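Local structure of predicted metal-dependent phosphohydrolase (3KH1) at residues Ser8-Ala11 against Ala12-Phe16; Arg37-Asn40 against Asp41-Ser45. The protein probably acts as a metal-dependent phosphohydrolase of the HD-domain family, possibly a 5'-deoxynucleotidase. All blocks are in the same frame, centred on the assembly; numbering follows the deposited sequence.

Contact 1: Ser8-Ala11 against Ala12-Phe16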
loop_
_atom_site.group_PDB
_atom_site.type_symbol
_atom_site.label_atom_id
_atom_site.label_comp_id
_atom_site.label_asym_id
_atom_site.label_seq_id
_atom_site.Cartn_x
_atom_site.Cartn_y
_atom_site.Cartn_z
ATOM N N SER A 8 -6.795 12.335 23.004
ATOM C CA SER A 8 -7.827 12.426 21.968
ATOM C C SER A 8 -7.247 12.379 20.566
ATOM O O SER A 8 -7.785 11.703 19.705
ATOM C CB SER A 8 -8.622 13.724 22.115
ATOM O OG SER A 8 -9.352 13.731 23.325
ATOM N N ARG A 9 -6.162 13.101 20.354
ATOM C CA ARG A 9 -5.617 13.181 18.997
ATOM C C ARG A 9 -5.154 11.806 18.521
ATOM O O ARG A 9 -5.491 11.379 17.418
ATOM C CB ARG A 9 -4.470 14.204 18.974
ATOM C CG ARG A 9 -3.716 14.243 17.639
ATOM C CD ARG A 9 -2.678 15.355 17.656
ATOM N NE ARG A 9 -1.961 15.388 16.393
ATOM C CZ ARG A 9 -2.413 15.978 15.283
ATOM N NH1 ARG A 9 -3.543 16.658 15.270
ATOM N NH2 ARG A 9 -1.717 15.911 14.161
ATOM N N LEU A 10 -4.371 11.115 19.345
ATOM C CA LEU A 10 -3.830 9.805 18.972
ATOM C C LEU A 10 -5.023 8.833 18.829
ATOM O O LEU A 10 -5.008 7.996 17.940
ATOM C CB LEU A 10 -2.790 9.345 19.992
ATOM C CG LEU A 10 -2.121 8.012 19.650
ATOM C CD1 LEU A 10 -1.477 7.974 18.249
ATOM C CD2 LEU A 10 -1.114 7.683 20.759
ATOM N N ALA A 11 -6.027 8.895 19.711
ATOM C CA ALA A 11 -7.150 7.980 19.564
ATOM C C ALA A 11 -7.884 8.194 18.236
ATOM O O ALA A 11 -8.307 7.214 17.615
ATOM C CB ALA A 11 -8.110 8.145 20.723
ATOM N N ALA A 12 -8.019 9.440 17.805
ATOM C CA ALA A 12 -8.679 9.746 16.542
ATOM C C ALA A 12 -7.852 9.180 15.396
ATOM O O ALA A 12 -8.372 8.496 14.491
ATOM C CB ALA A 12 -8.897 11.266 16.377
ATOM N N GLN A 13 -6.532 9.390 15.444
ATOM C CA GLN A 13 -5.639 8.815 14.430
ATOM C C GLN A 13 -5.740 7.292 14.357
ATOM O O GLN A 13 -5.855 6.718 13.273
ATOM C CB GLN A 13 -4.194 9.263 14.683
ATOM C CG GLN A 13 -4.043 10.752 14.484
ATOM C CD GLN A 13 -2.751 11.312 15.070
ATOM O OE1 GLN A 13 -2.273 10.833 16.110
ATOM N NE2 GLN A 13 -2.143 12.312 14.369
HETATM N N MSE A 14 -5.774 6.627 15.510
HETATM C CA MSE A 14 -5.871 5.166 15.514
HETATM C C MSE A 14 -7.220 4.699 15.005
HETATM O O MSE A 14 -7.288 3.680 14.306
HETATM C CB MSE A 14 -5.634 4.584 16.911
HETATM C CG MSE A 14 -4.255 4.829 17.436
HETATM SE SE MSE A 14 -2.833 4.235 16.235
HETATM C CE MSE A 14 -1.414 4.422 17.471
ATOM N N SER A 15 -8.292 5.459 15.287
ATOM C CA SER A 15 -9.613 5.089 14.796
ATOM C C SER A 15 -9.647 5.075 13.249
ATOM O O SER A 15 -10.239 4.175 12.646
ATOM C CB SER A 15 -10.675 5.996 15.373
ATOM O OG SER A 15 -10.791 7.254 14.710
ATOM N N PHE A 16 -8.926 6.013 12.624
ATOM C CA PHE A 16 -8.811 6.043 11.174
ATOM C C PHE A 16 -7.984 4.863 10.671
ATOM O O PHE A 16 -8.390 4.177 9.736
ATOM C CB PHE A 16 -8.186 7.369 10.741
ATOM C CG PHE A 16 -8.129 7.573 9.248
ATOM C CD1 PHE A 16 -9.228 8.000 8.542
ATOM C CD2 PHE A 16 -6.945 7.377 8.576
ATOM C CE1 PHE A 16 -9.162 8.213 7.193
ATOM C CE2 PHE A 16 -6.892 7.579 7.194
ATOM C CZ PHE A 16 -8.003 8.028 6.534
#
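Arg9 and Gln13, one helical turn apart, meet with the amide nitrogen over one face of the guanidinium: Gln13 NE2 lies 3.6 Å from Arg9 NH2. The two flat groups are turned 64° apart, so they do not stack, and as both nitrogens are donors they do not bond to each other. Arg9 holds CG anti to its backbone nitrogen (chi1 173°) and runs extended to NE, which leads the guanidinium out along the flank of the helix. Gln13 reaches back along the same flank; its CG packs 3.3 Å from Arg9 O, and its OE1 comes to rest 3.4 Å from Leu10 CA. Their polar ends are satisfied elsewhere. Arg9 makes salt bridges to Asp114 through NH1 and to Glu57 of the second subunit through NE, while Gln13 bonds through OE1 to Tyr58 of the second subunit and through NE2 to Gln115 and to Glu57 of the second subunit. One residue further on, Leu10 and Met14, a selenomethionine, join methyl to methyl, Leu10 CD1 lying 3.6 Å from Met14 CE. A bend at chi2 (-54°) gives Met14 its kinked shape and brings CE beside the leucine. Four successive i to i+4 backbone bonds, from Ala12, Gln13, Met14 and Ser15 to Ser8, Arg9, Leu10 and Ala11, hold this regular alpha-helix. Ser15 OG folds back to give a 2.7 Å bond to Ala12 O, which also accepts a longer one from Phe16 N. The chemistry is thus divided along one helix: an apolar pair beside a polar pair whose donors and acceptors are taken up by side chains of both subunits, a surface suited to pairing with the second subunit, where Tyr184 packs on Met14 and Arg180 on Leu10.

Contact 2: Arg37-Asn40 against Asp41-Ser45; sequences RREN and DAEHS. With ACT (acetate ion), chain D.
Glu43 reaches back from the first turn of its helix to grip the end of the preceding strand, and its carboxylate meets the Arg37 guanidinium end-on. Its CB lies 3.9 Å from Asn40 OD1. From there CG takes the crowded position between backbone nitrogen and carbonyl carbon (chi1 66°), 3.4 Å from Asn40 O, and the chain then runs extended. CD sits 3.4 Å from Asn40 ND2, the amide and carboxylate stacked with their planes 11° apart. At the tip, OE1 accepts from Arg37 NH2 at 2.9 Å, and OE2 offers its syn lone pair to Arg37 NH1 at 2.8 Å, making a nearly coplanar two-bond salt bridge. OE2 also accepts from Asn40 N at 2.8 Å, on its anti side. The reciprocal bond, Glu43 N to Asn40 OD1 at 2.9 Å from above the carbonyl plane, completes a capping box with Asn40 as N-cap. With an alanine in place of Glu43, the Arg37 guanidinium would probably lose its carboxylate mate and be held less firmly, and Asn40 N would lose its acceptor. Beyond the cap, His44 ND1 donates to Glu39 OE1 at 2.8 Å; Glu39 OE2 makes a salt bridge to Lys24 of the second subunit. Arg38 holds an acetate, probably from the crystallisation liquor, through its backbone N, NE and NH2. Asn40 ND2 bonds to Glu43 OE1 of the second subunit, and Glu43 OE1 to Asn40 ND2 of that subunit, while His44 NE2 bonds to Asp141 of helix 132-151. Strand 38-40 lies beside strands 27-28 and 30-31, leading directly into helix 41-54.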
loop_
_atom_site.group_PDB
_atom_site.type_symbol
_atom_site.label_atom_id
_atom_site.label_comp_id
_atom_site.label_asym_id
_atom_site.label_seq_id
_atom_site.Cartn_x
_atom_site.Cartn_y
_atom_site.Cartn_z
ATOM N N ARG A 37 -7.787 -13.573 -9.720
ATOM C CA ARG A 37 -8.870 -12.865 -9.025
ATOM C C ARG A 37 -8.745 -11.387 -9.406
ATOM O O ARG A 37 -7.694 -10.929 -9.893
ATOM C CB ARG A 37 -8.801 -13.058 -7.490
ATOM C CG ARG A 37 -7.480 -12.584 -6.914
ATOM C CD ARG A 37 -7.518 -12.682 -5.408
ATOM N NE ARG A 37 -6.290 -12.258 -4.755
ATOM C CZ ARG A 37 -5.943 -11.017 -4.537
ATOM N NH1 ARG A 37 -6.677 -9.998 -4.972
ATOM N NH2 ARG A 37 -4.795 -10.775 -3.925
ATOM N N ARG A 38 -9.791 -10.636 -9.085
ATOM C CA ARG A 38 -9.763 -9.166 -9.145
ATOM C C ARG A 38 -8.814 -8.617 -8.097
ATOM O O ARG A 38 -8.728 -9.136 -6.964
ATOM C CB ARG A 38 -11.157 -8.615 -8.901
ATOM C CG ARG A 38 -12.126 -8.845 -10.045
ATOM C CD ARG A 38 -13.568 -8.590 -9.608
ATOM N NE ARG A 38 -13.940 -9.599 -8.610
ATOM C CZ ARG A 38 -14.969 -9.533 -7.782
ATOM N NH1 ARG A 38 -15.788 -8.487 -7.794
ATOM N NH2 ARG A 38 -15.180 -10.484 -6.880
ATOM N N GLU A 39 -8.180 -7.498 -8.437
ATOM C CA GLU A 39 -7.420 -6.680 -7.518
ATOM C C GLU A 39 -8.293 -5.896 -6.563
ATOM O O GLU A 39 -9.373 -5.423 -6.971
ATOM C CB GLU A 39 -6.583 -5.685 -8.381
ATOM C CG GLU A 39 -5.521 -5.002 -7.681
ATOM C CD GLU A 39 -4.799 -3.999 -8.565
ATOM O OE1 GLU A 39 -5.436 -3.186 -9.295
ATOM O OE2 GLU A 39 -3.602 -3.956 -8.399
ATOM N N ASN A 40 -7.882 -5.762 -5.298
ATOM C CA ASN A 40 -8.556 -4.895 -4.379
ATOM C C ASN A 40 -7.915 -3.503 -4.311
ATOM O O ASN A 40 -6.782 -3.285 -4.752
ATOM C CB ASN A 40 -8.781 -5.557 -2.998
ATOM C CG ASN A 40 -7.544 -5.599 -2.137
ATOM O OD1 ASN A 40 -6.939 -4.548 -1.812
ATOM N ND2 ASN A 40 -7.177 -6.802 -1.672
ATOM N N ASP A 41 -8.630 -2.528 -3.746
ATOM C CA ASP A 41 -8.147 -1.161 -3.737
ATOM C C ASP A 41 -6.880 -0.996 -2.905
ATOM O O ASP A 41 -6.055 -0.146 -3.227
ATOM C CB ASP A 41 -9.209 -0.192 -3.191
ATOM C CG ASP A 41 -10.185 0.276 -4.218
ATOM O OD1 ASP A 41 -10.142 -0.145 -5.389
ATOM O OD2 ASP A 41 -11.016 1.130 -3.806
ATOM N N ALA A 42 -6.762 -1.706 -1.783
ATOM C CA ALA A 42 -5.575 -1.547 -0.916
ATOM C C ALA A 42 -4.347 -2.059 -1.645
ATOM O O ALA A 42 -3.316 -1.392 -1.671
ATOM C CB ALA A 42 -5.774 -2.279 0.427
ATOM N N GLU A 43 -4.424 -3.246 -2.240
ATOM C CA GLU A 43 -3.234 -3.788 -2.921
ATOM C C GLU A 43 -2.941 -2.993 -4.199
ATOM O O GLU A 43 -1.785 -2.845 -4.552
ATOM C CB GLU A 43 -3.336 -5.232 -3.154
ATOM C CG GLU A 43 -4.353 -5.568 -4.070
ATOM C CD GLU A 43 -4.789 -7.130 -4.041
ATOM O OE1 GLU A 43 -4.306 -7.991 -3.268
ATOM O OE2 GLU A 43 -5.651 -7.398 -4.803
ATOM N N HIS A 44 -3.958 -2.379 -4.819
ATOM C CA HIS A 44 -3.745 -1.472 -5.959
ATOM C C HIS A 44 -2.952 -0.256 -5.519
ATOM O O HIS A 44 -1.960 0.097 -6.183
ATOM C CB HIS A 44 -5.094 -1.045 -6.564
ATOM C CG HIS A 44 -4.966 -0.101 -7.713
ATOM N ND1 HIS A 44 -4.639 -0.535 -8.987
ATOM C CD2 HIS A 44 -5.028 1.255 -7.780
ATOM C CE1 HIS A 44 -4.598 0.514 -9.795
ATOM N NE2 HIS A 44 -4.777 1.606 -9.083
ATOM N N SER A 45 -3.356 0.369 -4.401
ATOM C CA SER A 45 -2.652 1.541 -3.910
ATOM C C SER A 45 -1.215 1.151 -3.488
ATOM O O SER A 45 -0.292 1.948 -3.710
ATOM C CB SER A 45 -3.418 2.221 -2.787
ATOM O OG SER A 45 -4.511 2.953 -3.333
HETATM C C ACT D . -12.631 -12.866 -7.880
HETATM O O ACT D . -12.985 -12.524 -6.742
HETATM O OXT ACT D . -12.304 -11.987 -8.682
HETATM C CH3 ACT D . -12.585 -14.313 -8.253
#

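In the fold
Contact 1 lies near the N-terminal end, about 25 Å from the centre of the chain and only partly buried; contact 2 is buried, about 10 Å from that centre. Their own centres are 26 Å apart and they do not touch. Each is local, but contact 1 stays within helix 8-19, whereas contact 2 joins strand 38-40 to the start of helix 41-54 within the HD domain, with a calcium ion about 7 Å from the Glu39 side chain. In contact 1 the polar ends find partners outside it, leaving backbone bonds and apolar packing inside; in contact 2 charges pair largely within it, between Arg37 and Glu43, beside a capping box. Both reach the second subunit.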